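Local structure of probable transcriptional regulator (4GHJ) at residues Glu54-Ile58 and Ala59-Arg63; Leu67-Lys71 and Gly72-Leu76. The protein probably binds DNA as a transcriptional regulator of the XRE type, using a helix-turn-helix domain. All blocks are in the same frame, centred on the assembly; numbering follows the deposited sequence. Where two conformers were deposited one is given.

Interaction 1: Glu54-Ile58 and Ala59-Arg63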
loop_
_atom_site.group_PDB
_atom_site.type_symbol
_atom_site.label_atom_id
_atom_site.label_comp_id
_atom_site.label_asym_id
_atom_site.label_seq_id
_atom_site.Cartn_x
_atom_site.Cartn_y
_atom_site.Cartn_z
ATOM N N GLU B 54 1.870 9.468 19.011
ATOM C CA GLU B 54 2.534 10.610 18.332
ATOM C C GLU B 54 2.371 10.565 16.785
ATOM O O GLU B 54 2.175 11.596 16.150
ATOM C CB GLU B 54 4.019 10.685 18.720
ATOM C CG GLU B 54 4.251 11.081 20.198
ATOM C CD GLU B 54 5.680 10.826 20.704
ATOM O OE1 GLU B 54 6.449 10.106 20.023
ATOM O OE2 GLU B 54 6.029 11.341 21.800
ATOM N N VAL B 55 2.439 9.371 16.201
ATOM C CA VAL B 55 2.214 9.215 14.755
ATOM C C VAL B 55 0.768 9.608 14.422
ATOM O O VAL B 55 0.509 10.395 13.487
ATOM C CB VAL B 55 2.533 7.790 14.289
ATOM C CG1 VAL B 55 2.067 7.570 12.829
ATOM C CG2 VAL B 55 4.034 7.508 14.450
ATOM N N ALA B 56 -0.172 9.112 15.217
ATOM C CA ALA B 56 -1.587 9.430 15.019
ATOM C C ALA B 56 -1.778 10.934 15.067
ATOM O O ALA B 56 -2.427 11.489 14.196
ATOM C CB ALA B 56 -2.447 8.753 16.078
ATOM N N GLU B 57 -1.218 11.584 16.095
ATOM C CA GLU B 57 -1.303 13.041 16.235
ATOM C C GLU B 57 -0.809 13.801 15.012
ATOM O O GLU B 57 -1.479 14.724 14.541
ATOM C CB GLU B 57 -0.528 13.537 17.471
ATOM C CG GLU B 57 -1.303 13.502 18.734
ATOM C CD GLU B 57 -0.551 14.175 19.891
ATOM O OE1 GLU B 57 0.248 13.487 20.569
ATOM O OE2 GLU B 57 -0.778 15.374 20.119
ATOM N N ILE B 58 0.387 13.446 14.544
ATOM C CA ILE B 58 1.002 14.091 13.369
ATOM C C ILE B 58 0.143 13.902 12.123
ATOM O O ILE B 58 -0.094 14.854 11.360
ATOM C CB ILE B 58 2.431 13.535 13.116
ATOM C CG1 ILE B 58 3.377 13.922 14.251
ATOM C CG2 ILE B 58 3.021 14.037 11.790
ATOM C CD1 ILE B 58 4.704 13.165 14.206
ATOM N N ALA B 59 -0.371 12.691 11.947
ATOM C CA ALA B 59 -1.172 12.368 10.778
ATOM C C ALA B 59 -2.636 12.798 10.911
ATOM O O ALA B 59 -3.376 12.792 9.928
ATOM C CB ALA B 59 -1.079 10.876 10.475
ATOM N N GLY B 60 -3.060 13.144 12.118
ATOM C CA GLY B 60 -4.437 13.585 12.341
ATOM C C GLY B 60 -5.447 12.457 12.249
ATOM O O GLY B 60 -6.572 12.657 11.772
ATOM N N ILE B 61 -5.043 11.274 12.721
ATOM C CA ILE B 61 -5.895 10.087 12.735
ATOM C C ILE B 61 -5.945 9.482 14.142
ATOM O O ILE B 61 -5.251 9.940 15.060
ATOM C CB ILE B 61 -5.411 9.028 11.708
ATOM C CG1 ILE B 61 -4.012 8.492 12.082
ATOM C CG2 ILE B 61 -5.409 9.624 10.289
ATOM C CD1 ILE B 61 -3.418 7.528 11.049
ATOM N N ALA B 62 -6.763 8.447 14.304
ATOM C CA ALA B 62 -6.905 7.778 15.593
ATOM C C ALA B 62 -5.714 6.889 15.906
ATOM O O ALA B 62 -5.090 6.301 15.009
ATOM C CB ALA B 62 -8.181 6.946 15.628
ATOM N N ARG B 63 -5.420 6.782 17.189
ATOM C CA ARG B 63 -4.362 5.908 17.660
ATOM C C ARG B 63 -4.622 4.461 17.229
ATOM O O ARG B 63 -3.710 3.759 16.783
ATOM C CB ARG B 63 -4.268 5.968 19.174
ATOM C CG ARG B 63 -3.142 5.122 19.736
ATOM C CD ARG B 63 -3.077 5.192 21.243
ATOM N NE ARG B 63 -1.878 4.517 21.752
ATOM C CZ ARG B 63 -1.769 3.207 21.988
ATOM N NH1 ARG B 63 -2.788 2.384 21.769
ATOM N NH2 ARG B 63 -0.623 2.714 22.452
#
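Ala56 meets the returning chain at Ile61, where the end of helix 52-59 gives way to the turn before helix 63-69. Ile61 places CG1 between its own backbone N and carbonyl carbon (chi1 64°), which lays this branch along the flank of Ala56, with Ile61 CG1 at 3.9 Å from Ala56 CA and 4.3 Å from Ala56 CB. Its CG2 is turned anti to the carbonyl carbon, and chi2 of -175° extends CD1 beyond CG1. The Ala56 methyl also abuts the backbone leaving the turn, its CB 3.2 Å from Ile61 O and 3.7 Å from Arg63 N. Ala56 and Ile61 both touch Val66, and Ile61 also reaches Ile82 of helix 76-85. The backbone supplies the cap: Ile61 N donates to Ala56 O at 3.0 Å, fairly straight at 162°, and Gly60 N makes a weak bond to Glu57 O at 3.3 Å, while Gly60, with positive phi, turns the chain out of the helix. This Schellman motif ends the first helix of the helix-turn-helix and opens the turn to the second. A regular helical bond precedes it, from Ala59 N to Val55 O (2.9 Å), and Ala59 CB lies 3.4 Å from Val55 O. Across the join the hydrogen bonds run between main-chain atoms and the Ala56-Ile61 side-chain contact is apolar, consistent with a helix end held by backbone bonding and packing.

Interaction 2: Leu67-Lys71 and Gly72-Leu76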
loop_
_atom_site.group_PDB
_atom_site.type_symbol
_atom_site.label_atom_id
_atom_site.label_comp_id
_atom_site.label_asym_id
_atom_site.label_seq_id
_atom_site.Cartn_x
_atom_site.Cartn_y
_atom_site.Cartn_z
ATOM N N LEU B 67 -2.291 1.537 15.327
ATOM C CA LEU B 67 -2.090 0.231 15.957
ATOM C C LEU B 67 -2.461 -0.890 14.976
ATOM O O LEU B 67 -1.676 -1.824 14.768
ATOM C CB LEU B 67 -2.899 0.179 17.255
ATOM C CG LEU B 67 -2.848 -1.056 18.167
ATOM C CD1 LEU B 67 -3.402 -0.694 19.572
ATOM C CD2 LEU B 67 -3.628 -2.193 17.572
ATOM N N ASN B 68 -3.631 -0.765 14.335
ATOM C CA ASN B 68 -4.060 -1.729 13.342
ATOM C C ASN B 68 -3.157 -1.797 12.121
ATOM O O ASN B 68 -2.951 -2.877 11.580
ATOM C CB ASN B 68 -5.510 -1.466 12.892
ATOM C CG ASN B 68 -6.534 -1.833 13.962
ATOM O OD1 ASN B 68 -6.250 -2.638 14.830
ATOM N ND2 ASN B 68 -7.732 -1.243 13.894
ATOM N N ALA B 69 -2.629 -0.647 11.685
ATOM C CA ALA B 69 -1.748 -0.596 10.532
ATOM C C ALA B 69 -0.456 -1.381 10.781
ATOM O O ALA B 69 0.071 -2.061 9.885
ATOM C CB ALA B 69 -1.436 0.878 10.158
ATOM N N GLU B 70 0.052 -1.315 12.011
ATOM C CA GLU B 70 1.281 -2.022 12.341
ATOM C C GLU B 70 1.055 -3.554 12.442
ATOM O O GLU B 70 1.991 -4.316 12.591
ATOM C CB GLU B 70 1.919 -1.415 13.599
ATOM C CG GLU B 70 2.479 -0.023 13.288
ATOM C CD GLU B 70 3.154 0.660 14.447
ATOM O OE1 GLU B 70 3.292 0.064 15.556
ATOM O OE2 GLU B 70 3.567 1.819 14.213
ATOM N N LYS B 71 -0.206 -3.974 12.396
ATOM C CA LYS B 71 -0.558 -5.390 12.309
ATOM C C LYS B 71 -0.880 -5.777 10.837
ATOM O O LYS B 71 -1.184 -6.943 10.539
ATOM C CB LYS B 71 -1.735 -5.674 13.232
ATOM C CG LYS B 71 -1.355 -5.489 14.705
ATOM C CD LYS B 71 -2.521 -5.751 15.618
ATOM C CE LYS B 71 -2.150 -5.489 17.079
ATOM N NZ LYS B 71 -1.033 -6.341 17.600
ATOM N N GLY B 72 -0.752 -4.807 9.922
ATOM C CA GLY B 72 -0.988 -5.032 8.471
ATOM C C GLY B 72 -2.426 -4.745 8.025
ATOM O O GLY B 72 -2.798 -5.044 6.874
ATOM N N LYS B 73 -3.226 -4.151 8.913
ATOM C CA LYS B 73 -4.642 -3.887 8.634
ATOM C C LYS B 73 -4.767 -2.402 8.403
ATOM O O LYS B 73 -4.800 -1.621 9.339
ATOM C CB LYS B 73 -5.508 -4.366 9.799
ATOM C CG LYS B 73 -5.230 -5.842 10.159
ATOM C CD LYS B 73 -6.025 -6.319 11.362
ATOM C CE LYS B 73 -5.698 -7.783 11.669
ATOM N NZ LYS B 73 -6.459 -8.336 12.811
ATOM N N VAL B 74 -4.781 -2.002 7.142
ATOM C CA VAL B 74 -4.761 -0.582 6.838
ATOM C C VAL B 74 -5.178 -0.329 5.384
ATOM O O VAL B 74 -4.947 -1.183 4.508
ATOM C CB VAL B 74 -3.304 -0.001 7.099
ATOM C CG1 VAL B 74 -2.267 -0.605 6.135
ATOM C CG2 VAL B 74 -3.250 1.530 7.017
ATOM N N GLN B 75 -5.833 0.814 5.157
ATOM C CA GLN B 75 -6.227 1.265 3.829
ATOM C C GLN B 75 -5.042 1.987 3.223
ATOM O O GLN B 75 -4.241 2.570 3.952
ATOM C CB GLN B 75 -7.397 2.245 3.915
ATOM C CG GLN B 75 -8.675 1.637 4.448
ATOM C CD GLN B 75 -9.209 0.529 3.551
ATOM O OE1 GLN B 75 -9.594 0.768 2.408
ATOM N NE2 GLN B 75 -9.268 -0.681 4.083
ATOM N N LEU B 76 -4.954 1.987 1.896
ATOM C CA LEU B 76 -3.853 2.659 1.195
ATOM C C LEU B 76 -3.649 4.147 1.582
ATOM O O LEU B 76 -2.514 4.589 1.837
ATOM C CB LEU B 76 -4.036 2.544 -0.324
ATOM C CG LEU B 76 -3.028 3.257 -1.238
ATOM C CD1 LEU B 76 -1.616 2.698 -0.997
ATOM C CD2 LEU B 76 -3.436 3.074 -2.703
HETATM O O HOH W 1 -6.013 -5.671 14.558
#
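Lys73 lies over the last turn of helix 63-69, where its N donates to Asn68 O at 3.0 Å and its CB stands 3.5 Å from the same oxygen. With CG beside its backbone N (chi1 -53°) and the chain extended beyond, Lys73 carries NZ away from the turn, and a water spans the distance to Asn68: it donates to Asn68 OD1 at 3.1 Å and accepts from Lys73 NZ at 3.2 Å. Gly72 suits the reversal because its backbone angles, phi 92° and psi 10°, would bring any beta carbon into collision with Lys71 O. Its N bonds to Ala69 O at 2.9 Å, coming from above that carbonyl's plane. Together with the Lys73 bond this makes a Schellman motif, laid over a type I beta turn from Ala69 to Gly72, and it ends the second helix of the helix-turn-helix, which in such domains is usually the one that reads DNA. Lys71, at the third position of the turn, also donates its N to Asn68 O, from the face opposite that used by Lys73 N, so two main-chain donors grip this one oxygen. Lys71 CB packs 3.6 Å from Gly72 N, while the rest of the side chain leads away. After Lys73 the chain straightens, and Val74 brings CG2 to 3.7 Å from Ala69 CB, an apolar contact continued by Ala69 on Ile82 and Val74 on Met79. Val74 also packs on Leu76 of the second subunit, and backbone hydrogen bonds from Val74 and Leu76 join the two chains.

Overall arrangement
From the N terminus, the chain passes through helix 30-47 and enters helix 52-59, whose C-terminal end is closed by interaction 1. Helix 63-69 follows and is closed in turn by interaction 2, ahead of helix 76-85. The two are in series: interaction 1 is complete before interaction 2 opens, so they neither nest nor cross, and their centres stand about 13 Å apart. Each is a local helix exit. Interaction 1 lies at the turn between the two helices of the motif; interaction 2 lies after the second helix, where the chain runs on to helix 76-85 and along the second subunit. Ile82 of helix 76-85 is touched from both, which ties the two exits to one helix.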